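Transcriptional activator PlcR protein (Bacillus thuringiensis, PDB 3U3W) activates transcription as a quorum-sensing virulence regulator, binding DNA in complex with its signal peptide PapR. Local coordinates at residues A[195-200]-A[232-237]; A[218-223]-A[240-245]; A[201-206]-A[213-218]. One frame throughout, in Å; residues are numbered along the deposited sequence.

Contact 1 of 3, residues A[195-200]-A[232-237]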
loop_
_atom_site.group_PDB
_atom_site.type_symbol
_atom_site.label_atom_id
_atom_site.label_comp_id
_atom_site.label_asym_id
_atom_site.label_seq_id
_atom_site.Cartn_x
_atom_site.Cartn_y
_atom_site.Cartn_z
ATOM N N ASP A 195 2.344 -3.647 11.291
ATOM C CA ASP A 195 1.724 -3.513 12.602
ATOM C C ASP A 195 0.801 -4.703 12.877
ATOM O O ASP A 195 0.821 -5.280 13.968
ATOM C CB ASP A 195 0.914 -2.209 12.630
ATOM C CG ASP A 195 0.662 -1.673 14.043
ATOM O OD1 ASP A 195 1.316 -0.674 14.416
ATOM O OD2 ASP A 195 -0.203 -2.220 14.770
ATOM N N VAL A 196 -0.013 -5.068 11.887
ATOM C CA VAL A 196 -0.949 -6.164 12.061
ATOM C C VAL A 196 -0.183 -7.467 12.250
ATOM O O VAL A 196 -0.558 -8.318 13.060
ATOM C CB VAL A 196 -1.909 -6.313 10.849
ATOM C CG1 VAL A 196 -2.626 -7.640 10.889
ATOM C CG2 VAL A 196 -2.907 -5.178 10.814
ATOM N N LYS A 197 0.889 -7.624 11.485
ATOM C CA LYS A 197 1.655 -8.835 11.543
ATOM C C LYS A 197 2.348 -8.979 12.916
ATOM O O LYS A 197 2.311 -10.053 13.524
ATOM C CB LYS A 197 2.680 -8.861 10.411
ATOM C CG LYS A 197 3.653 -10.011 10.549
ATOM C CD LYS A 197 4.825 -9.887 9.598
ATOM C CE LYS A 197 4.416 -10.214 8.174
ATOM N NZ LYS A 197 5.589 -10.192 7.268
ATOM N N VAL A 198 2.984 -7.904 13.383
ATOM C CA VAL A 198 3.630 -7.908 14.698
ATOM C C VAL A 198 2.630 -8.191 15.811
ATOM O O VAL A 198 2.917 -8.978 16.709
ATOM C CB VAL A 198 4.356 -6.574 15.032
ATOM C CG1 VAL A 198 5.016 -6.664 16.414
ATOM C CG2 VAL A 198 5.384 -6.238 13.978
ATOM N N ARG A 199 1.459 -7.557 15.769
ATOM C CA ARG A 199 0.452 -7.831 16.800
ATOM C C ARG A 199 0.013 -9.288 16.799
ATOM O O ARG A 199 -0.270 -9.871 17.853
ATOM C CB ARG A 199 -0.756 -6.907 16.695
ATOM C CG ARG A 199 -0.429 -5.470 17.009
ATOM C CD ARG A 199 -1.681 -4.610 17.140
ATOM N NE ARG A 199 -1.287 -3.221 17.357
ATOM C CZ ARG A 199 -1.020 -2.690 18.547
ATOM N NH1 ARG A 199 -1.127 -3.422 19.662
ATOM N NH2 ARG A 199 -0.645 -1.420 18.625
ATOM N N TYR A 200 -0.013 -9.890 15.617
ATOM C CA TYR A 200 -0.412 -11.285 15.510
ATOM C C TYR A 200 0.600 -12.215 16.167
ATOM O O TYR A 200 0.218 -13.154 16.874
ATOM C CB TYR A 200 -0.588 -11.676 14.062
ATOM C CG TYR A 200 -0.853 -13.144 13.847
ATOM C CD1 TYR A 200 -2.091 -13.700 14.153
ATOM C CD2 TYR A 200 0.128 -13.973 13.324
ATOM C CE1 TYR A 200 -2.341 -15.035 13.944
ATOM C CE2 TYR A 200 -0.111 -15.320 13.101
ATOM C CZ TYR A 200 -1.345 -15.844 13.408
ATOM O OH TYR A 200 -1.587 -17.179 13.173
ATOM N N MET A 232 -6.463 -8.476 3.990
ATOM C CA MET A 232 -6.855 -9.871 4.194
ATOM C C MET A 232 -5.634 -10.695 4.546
ATOM O O MET A 232 -5.735 -11.912 4.725
ATOM C CB MET A 232 -7.384 -10.474 2.879
ATOM C CG MET A 232 -8.792 -10.197 2.526
ATOM S SD MET A 232 -9.403 -11.314 1.255
ATOM C CE MET A 232 -8.691 -10.592 -0.224
ATOM N N ALA A 233 -4.469 -10.058 4.572
ATOM C CA ALA A 233 -3.217 -10.805 4.666
ATOM C C ALA A 233 -3.170 -11.778 5.879
ATOM O O ALA A 233 -2.807 -12.952 5.747
ATOM C CB ALA A 233 -2.024 -9.831 4.670
ATOM N N LEU A 234 -3.563 -11.286 7.049
ATOM C CA LEU A 234 -3.507 -12.076 8.268
ATOM C C LEU A 234 -4.871 -12.259 8.925
ATOM O O LEU A 234 -4.958 -12.791 10.031
ATOM C CB LEU A 234 -2.531 -11.432 9.260
ATOM C CG LEU A 234 -1.065 -11.503 8.831
ATOM C CD1 LEU A 234 -0.190 -11.123 9.973
ATOM C CD2 LEU A 234 -0.721 -12.919 8.354
ATOM N N ILE A 235 -5.936 -11.834 8.251
ATOM C CA ILE A 235 -7.252 -11.785 8.897
ATOM C C ILE A 235 -7.795 -13.183 9.225
ATOM O O ILE A 235 -8.444 -13.369 10.247
ATOM C CB ILE A 235 -8.300 -10.957 8.078
ATOM C CG1 ILE A 235 -9.526 -10.650 8.931
ATOM C CG2 ILE A 235 -8.727 -11.697 6.810
ATOM C CD1 ILE A 235 -9.527 -9.287 9.508
ATOM N N GLY A 236 -7.541 -14.160 8.362
ATOM C CA GLY A 236 -7.909 -15.538 8.666
ATOM C C GLY A 236 -7.207 -16.035 9.934
ATOM O O GLY A 236 -7.850 -16.524 10.866
ATOM N N GLN A 237 -5.886 -15.881 9.971
ATOM C CA GLN A 237 -5.085 -16.296 11.121
ATOM C C GLN A 237 -5.579 -15.635 12.396
ATOM O O GLN A 237 -5.624 -16.272 13.435
ATOM C CB GLN A 237 -3.597 -15.986 10.903
ATOM C CG GLN A 237 -2.998 -16.702 9.692
ATOM C CD GLN A 237 -3.201 -15.911 8.389
ATOM O OE1 GLN A 237 -4.310 -15.472 8.083
ATOM N NE2 GLN A 237 -2.121 -15.718 7.630
#

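Contact 2 of 3, residues A[218-223]-A[240-245]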
loop_
_atom_site.group_PDB
_atom_site.type_symbol
_atom_site.label_atom_id
_atom_site.label_comp_id
_atom_site.label_asym_id
_atom_site.label_seq_id
_atom_site.Cartn_x
_atom_site.Cartn_y
_atom_site.Cartn_z
ATOM N N GLN A 218 -4.660 -7.989 21.728
ATOM C CA GLN A 218 -3.834 -7.779 20.545
ATOM C C GLN A 218 -4.524 -8.286 19.282
ATOM O O GLN A 218 -4.465 -7.624 18.250
ATOM C CB GLN A 218 -2.473 -8.439 20.702
ATOM C CG GLN A 218 -1.642 -7.829 21.806
ATOM C CD GLN A 218 -1.124 -6.462 21.428
ATOM O OE1 GLN A 218 -1.051 -6.119 20.248
ATOM N NE2 GLN A 218 -0.772 -5.665 22.427
ATOM N N VAL A 219 -5.174 -9.445 19.374
ATOM C CA VAL A 219 -5.899 -10.029 18.241
ATOM C C VAL A 219 -7.004 -9.099 17.724
ATOM O O VAL A 219 -7.068 -8.799 16.523
ATOM C CB VAL A 219 -6.517 -11.409 18.586
ATOM C CG1 VAL A 219 -7.510 -11.835 17.513
ATOM C CG2 VAL A 219 -5.446 -12.440 18.711
ATOM N N ASN A 220 -7.850 -8.625 18.634
ATOM C CA ASN A 220 -8.956 -7.736 18.267
ATOM C C ASN A 220 -8.492 -6.390 17.742
ATOM O O ASN A 220 -9.096 -5.831 16.821
ATOM C CB ASN A 220 -9.913 -7.539 19.439
ATOM C CG ASN A 220 -10.762 -8.766 19.704
ATOM O OD1 ASN A 220 -11.011 -9.571 18.804
ATOM N ND2 ASN A 220 -11.202 -8.917 20.941
ATOM N N LYS A 221 -7.422 -5.872 18.333
ATOM C CA LYS A 221 -6.793 -4.667 17.830
ATOM C C LYS A 221 -6.337 -4.897 16.375
ATOM O O LYS A 221 -6.586 -4.074 15.498
ATOM C CB LYS A 221 -5.601 -4.281 18.709
ATOM C CG LYS A 221 -5.104 -2.870 18.496
ATOM C CD LYS A 221 -5.518 -1.970 19.649
ATOM C CE LYS A 221 -7.021 -2.092 19.949
ATOM N NZ LYS A 221 -7.565 -0.918 20.714
ATOM N N ALA A 222 -5.687 -6.029 16.117
ATOM C CA ALA A 222 -5.158 -6.293 14.787
ATOM C C ALA A 222 -6.291 -6.531 13.749
ATOM O O ALA A 222 -6.225 -6.030 12.639
ATOM C CB ALA A 222 -4.131 -7.435 14.821
ATOM N N ILE A 223 -7.338 -7.247 14.140
ATOM C CA ILE A 223 -8.542 -7.391 13.320
ATOM C C ILE A 223 -9.169 -6.043 12.961
ATOM O O ILE A 223 -9.575 -5.833 11.818
ATOM C CB ILE A 223 -9.596 -8.285 14.024
ATOM C CG1 ILE A 223 -9.024 -9.701 14.212
ATOM C CG2 ILE A 223 -10.945 -8.257 13.271
ATOM C CD1 ILE A 223 -10.042 -10.765 14.651
ATOM N N TYR A 240 -8.750 -17.105 13.706
ATOM C CA TYR A 240 -8.409 -18.396 14.269
ATOM C C TYR A 240 -7.853 -18.155 15.682
ATOM O O TYR A 240 -8.342 -18.718 16.669
ATOM C CB TYR A 240 -7.395 -19.131 13.367
ATOM C CG TYR A 240 -6.913 -20.443 13.951
ATOM C CD1 TYR A 240 -7.601 -21.631 13.707
ATOM C CD2 TYR A 240 -5.780 -20.495 14.769
ATOM C CE1 TYR A 240 -7.171 -22.835 14.261
ATOM C CE2 TYR A 240 -5.341 -21.699 15.315
ATOM C CZ TYR A 240 -6.040 -22.856 15.061
ATOM O OH TYR A 240 -5.611 -24.034 15.606
ATOM N N GLN A 241 -6.846 -17.295 15.773
ATOM C CA GLN A 241 -6.281 -16.929 17.059
ATOM C C GLN A 241 -7.329 -16.432 18.058
ATOM O O GLN A 241 -7.234 -16.705 19.254
ATOM C CB GLN A 241 -5.203 -15.870 16.894
ATOM C CG GLN A 241 -4.399 -15.703 18.146
ATOM C CD GLN A 241 -3.800 -17.019 18.559
ATOM O OE1 GLN A 241 -3.146 -17.691 17.757
ATOM N NE2 GLN A 241 -4.053 -17.424 19.794
ATOM N N ARG A 242 -8.320 -15.696 17.571
ATOM C CA ARG A 242 -9.335 -15.147 18.449
ATOM C C ARG A 242 -10.249 -16.270 18.927
ATOM O O ARG A 242 -10.647 -16.299 20.087
ATOM C CB ARG A 242 -10.097 -13.994 17.787
ATOM C CG ARG A 242 -11.558 -14.241 17.485
ATOM C CD ARG A 242 -12.502 -13.249 18.175
ATOM N NE ARG A 242 -12.412 -11.866 17.702
ATOM C CZ ARG A 242 -13.266 -11.293 16.849
ATOM N NH1 ARG A 242 -14.271 -12.006 16.359
ATOM N NH2 ARG A 242 -13.117 -10.009 16.476
ATOM N N GLY A 243 -10.544 -17.219 18.048
ATOM C CA GLY A 243 -11.216 -18.436 18.467
ATOM C C GLY A 243 -10.444 -19.184 19.560
ATOM O O GLY A 243 -11.035 -19.649 20.536
ATOM N N GLU A 244 -9.127 -19.310 19.392
ATOM C CA GLU A 244 -8.274 -19.920 20.411
ATOM C C GLU A 244 -8.426 -19.199 21.755
ATOM O O GLU A 244 -8.598 -19.832 22.791
ATOM C CB GLU A 244 -6.801 -19.887 19.995
ATOM C CG GLU A 244 -6.452 -20.691 18.755
ATOM C CD GLU A 244 -6.306 -22.167 19.049
ATOM O OE1 GLU A 244 -5.178 -22.598 19.390
ATOM O OE2 GLU A 244 -7.320 -22.893 18.947
ATOM N N CYS A 245 -8.345 -17.872 21.738
ATOM C CA CYS A 245 -8.432 -17.091 22.971
ATOM C C CYS A 245 -9.808 -17.233 23.615
ATOM O O CYS A 245 -9.923 -17.423 24.819
ATOM C CB CYS A 245 -8.131 -15.615 22.704
ATOM S SG CYS A 245 -6.435 -15.283 22.331
HETATM O O HOH W 1 -12.009 -6.863 16.793
#

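Contact 3 of 3, residues A[201-206]-A[213-218]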
loop_
_atom_site.group_PDB
_atom_site.type_symbol
_atom_site.label_atom_id
_atom_site.label_comp_id
_atom_site.label_asym_id
_atom_site.label_seq_id
_atom_site.Cartn_x
_atom_site.Cartn_y
_atom_site.Cartn_z
ATOM N N ASN A 201 1.881 -11.958 15.908
ATOM C CA ASN A 201 2.956 -12.801 16.417
ATOM C C ASN A 201 3.010 -12.611 17.916
ATOM O O ASN A 201 3.085 -13.571 18.670
ATOM C CB ASN A 201 4.299 -12.429 15.776
ATOM C CG ASN A 201 4.404 -12.844 14.304
ATOM O OD1 ASN A 201 3.813 -13.847 13.875
ATOM N ND2 ASN A 201 5.176 -12.073 13.524
ATOM N N HIS A 202 2.942 -11.349 18.328
ATOM C CA HIS A 202 2.837 -10.959 19.729
ATOM C C HIS A 202 1.673 -11.683 20.412
ATOM O O HIS A 202 1.834 -12.219 21.509
ATOM C CB HIS A 202 2.653 -9.443 19.823
ATOM C CG HIS A 202 2.740 -8.905 21.211
ATOM N ND1 HIS A 202 2.410 -7.603 21.528
ATOM C CD2 HIS A 202 3.132 -9.485 22.369
ATOM C CE1 HIS A 202 2.581 -7.412 22.824
ATOM N NE2 HIS A 202 3.023 -8.537 23.358
ATOM N N ALA A 203 0.510 -11.711 19.755
ATOM C CA ALA A 203 -0.655 -12.396 20.315
ATOM C C ALA A 203 -0.368 -13.872 20.513
ATOM O O ALA A 203 -0.737 -14.431 21.537
ATOM C CB ALA A 203 -1.861 -12.218 19.450
ATOM N N LYS A 204 0.295 -14.499 19.539
ATOM C CA LYS A 204 0.643 -15.909 19.653
ATOM C C LYS A 204 1.540 -16.161 20.869
ATOM O O LYS A 204 1.300 -17.093 21.625
ATOM C CB LYS A 204 1.308 -16.439 18.371
ATOM C CG LYS A 204 0.354 -16.623 17.190
ATOM C CD LYS A 204 1.118 -17.077 15.935
ATOM C CE LYS A 204 1.758 -18.440 16.143
ATOM N NZ LYS A 204 0.701 -19.443 16.401
ATOM N N ALA A 205 2.566 -15.330 21.030
ATOM C CA ALA A 205 3.470 -15.383 22.178
ATOM C C ALA A 205 2.775 -15.176 23.552
ATOM O O ALA A 205 3.056 -15.896 24.509
ATOM C CB ALA A 205 4.632 -14.386 21.986
ATOM N N LEU A 206 1.883 -14.192 23.637
ATOM C CA LEU A 206 1.083 -13.963 24.836
ATOM C C LEU A 206 0.257 -15.199 25.161
ATOM O O LEU A 206 0.176 -15.620 26.327
ATOM C CB LEU A 206 0.181 -12.721 24.677
ATOM C CG LEU A 206 0.966 -11.396 24.612
ATOM C CD1 LEU A 206 0.202 -10.259 23.952
ATOM C CD2 LEU A 206 1.448 -10.978 26.003
ATOM N N GLU A 213 -6.226 -13.051 27.949
ATOM C CA GLU A 213 -6.886 -11.775 27.815
ATOM C C GLU A 213 -6.051 -10.782 27.010
ATOM O O GLU A 213 -6.579 -10.058 26.160
ATOM C CB GLU A 213 -7.218 -11.216 29.201
ATOM C CG GLU A 213 -7.723 -9.782 29.193
ATOM C CD GLU A 213 -8.408 -9.392 30.500
ATOM O OE1 GLU A 213 -8.193 -10.080 31.531
ATOM O OE2 GLU A 213 -9.166 -8.393 30.487
ATOM N N GLU A 214 -4.755 -10.724 27.283
ATOM C CA GLU A 214 -3.904 -9.793 26.546
ATOM C C GLU A 214 -3.744 -10.229 25.086
ATOM O O GLU A 214 -3.604 -9.397 24.188
ATOM C CB GLU A 214 -2.535 -9.645 27.212
ATOM C CG GLU A 214 -2.505 -8.574 28.289
ATOM C CD GLU A 214 -1.333 -8.740 29.258
ATOM O OE1 GLU A 214 -0.290 -8.081 29.069
ATOM O OE2 GLU A 214 -1.457 -9.540 30.205
ATOM N N SER A 215 -3.757 -11.540 24.867
ATOM C CA SER A 215 -3.632 -12.093 23.536
ATOM C C SER A 215 -4.840 -11.635 22.716
ATOM O O SER A 215 -4.693 -11.132 21.604
ATOM C CB SER A 215 -3.569 -13.619 23.600
ATOM O OG SER A 215 -3.403 -14.195 22.316
ATOM N N LEU A 216 -6.028 -11.805 23.280
ATOM C CA LEU A 216 -7.272 -11.441 22.602
ATOM C C LEU A 216 -7.323 -9.930 22.358
ATOM O O LEU A 216 -7.856 -9.460 21.340
ATOM C CB LEU A 216 -8.490 -11.909 23.413
ATOM C CG LEU A 216 -9.891 -11.555 22.909
ATOM C CD1 LEU A 216 -10.150 -12.158 21.540
ATOM C CD2 LEU A 216 -10.965 -11.975 23.911
ATOM N N TYR A 217 -6.741 -9.177 23.287
ATOM C CA TYR A 217 -6.628 -7.738 23.118
ATOM C C TYR A 217 -5.851 -7.404 21.855
ATOM O O TYR A 217 -6.316 -6.625 21.014
ATOM C CB TYR A 217 -5.952 -7.091 24.320
ATOM C CG TYR A 217 -5.605 -5.641 24.101
ATOM C CD1 TYR A 217 -6.573 -4.644 24.207
ATOM C CD2 TYR A 217 -4.304 -5.261 23.789
ATOM C CE1 TYR A 217 -6.247 -3.302 23.994
ATOM C CE2 TYR A 217 -3.967 -3.927 23.589
ATOM C CZ TYR A 217 -4.950 -2.955 23.697
ATOM O OH TYR A 217 -4.625 -1.638 23.492
ATOM N N GLN A 218 -4.660 -7.989 21.728
ATOM C CA GLN A 218 -3.834 -7.779 20.545
ATOM C C GLN A 218 -4.524 -8.286 19.282
ATOM O O GLN A 218 -4.465 -7.624 18.250
ATOM C CB GLN A 218 -2.473 -8.439 20.702
ATOM C CG GLN A 218 -1.642 -7.829 21.806
ATOM C CD GLN A 218 -1.124 -6.462 21.428
ATOM O OE1 GLN A 218 -1.051 -6.119 20.248
ATOM N NE2 GLN A 218 -0.772 -5.665 22.427
#

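Contact 1 of 3, residues A[195-200]-A[232-237]
Leu234 pushes its CD1 methyl against the side of helix 192-208, where it comes within 3.3 Å of Lys197 CA. This is the tight part of the contact. The same methyl sits 3.7 Å from Lys197 CB and also reaches Tyr200 CB, while Leu234 CB runs past Val196 CG1 more loosely, at 4.1 Å. Tyr200 makes the second close touch: with CG anti to the backbone N (chi1 174°), its ring extends across to the start of helix 235-248, and OH ends 3.3 Å from Gln237 CB. The tyrosine ring and the Gln237 amide stand 70° apart; the bend of the glutamine chain at chi2 (86°) takes the amide away from the ring.

The looser side is polar. Beyond its CG, the Lys197 chain heads away from Leu234, and NZ forms a salt bridge with the backbone of the bound peptide. Gln237 NE2 makes a weak hydrogen bond of 3.4 Å to Ala233 O and a further one to an acidic side chain of the peptide. An acidic side chain of the peptide also packs on Tyr200 and Leu234. Across the two segments the contact is entirely van der Waals, so its fit is one of shape, whereas the amine end of Lys197 and the amide of Gln237 are turned to the bound peptide, the first to its backbone, the second to an acidic side chain.

Contact 2 of 3, residues A[218-223]-A[240-245]
Arg242 and Asn220 make the polar link of this contact, toward its rim. Arg242 NE donates to Asn220 OD1 over 2.9 Å, with an N-H...O angle of 149°, and the oxygen lies at the edge of the guanidinium while the donor lies in the amide's carbonyl plane. Arg242 NH2 adds a weak second bond of 3.2 Å to the same OD1, so one carbonyl oxygen takes two N-H groups, the second only weakly, which should restrict the turning of the asparagine amide. Over one face of the guanidinium lies Ile223, its CD1 3.7 Å from Arg242 NH2.

Next to this, Val219 fits its two methyls against neighbouring residues of the other helix: CG1 meets Arg242 CB at 3.4 Å and CG2 meets Gln241 CG at 3.5 Å. The arginine's chi1 (113°) is not staggered, nor is its chi2, and bends at chi2 and chi3 carry the guanidinium to Asn220.

One step out, a water donates to Asn220 O at 3.1 Å and weakly accepts from Arg242 NH2, tying the arginine to the backbone of helix 212-228. Ala259 of helix 253-269 touches Arg242 as well, and Ile223 also touches Leu238 and Tyr239 of helix 235-248. The local helix axes pass 9.7 Å apart and run at 151° to each other, the antiparallel packing of successive helices from which a tetratricopeptide-type helical domain is built.

Contact 3 of 3, residues A[201-206]-A[213-218]
Ser215 hydrogen-bonds to the backbone of the facing helix: OG donates to Ala203 O over 2.8 Å. Its OG stands anti to the backbone N (chi1 -178°), which swings the hydroxyl across toward that carbonyl. The approach is from well above the carbonyl plane rather than along a lone pair, onto an oxygen that belongs to a helix turn. Because both residues are small, the backbones come very close here, with Ala203 CA and Ser215 CA 4.4 Å apart.

These are the two arms of a helical hairpin, helices 192-208 and 212-228 joined by a short turn. Their local axes are nearly antiparallel, at 168°, and approach to 8.1 Å, a close helix pairing of the kind found in tetratricopeptide-like domains.

Leu206 fills the neighbouring position. Its CB packs on Ser215 CB at 4.0 Å, and its CD1 touches both Gln218 CG, at 3.7 Å, and the His202 ring, lying over one face 3.3 Å above its plane and offset toward the rim. Gln218 folds at chi2 (-72°), placing its CD 3.7 Å from His202 ND1, with ring and amide planes inclined. OE1 is hydrogen-bonded instead to Arg199 NH1, while the buried ND1 has no polar partner in the model. Ile175 and Leu182 of helix 171-187 touch the His202 side chain. From the same turn, Lys204 points away from helix 212-228 and binds the peptide, with NZ hydrogen-bonded to its backbone and a cation-pi contact to an aromatic side chain.

Three consecutive helices, 192-208, 212-228 and 235-248, supply the contacts, and each pair of them is represented by one contact. Contact 3 joins the first two, contact 2 the last two, and contact 1 closes the first onto the start of the third. Along the chain contact 3 is nested within the loop closed by contact 1 and ends at Gln218, where contact 2 begins, while contacts 1 and 2 interleave. The centres of contacts 2 and 3 are about 7 Å apart; that of contact 1 lies about 9 and 12 Å from those of contacts 2 and 3. Together they join three successive helices of the domain that holds the peptide, with nearest atoms about 38 Å (contact 1), 45 Å (contact 2) and 43 Å (contact 3) from the DNA.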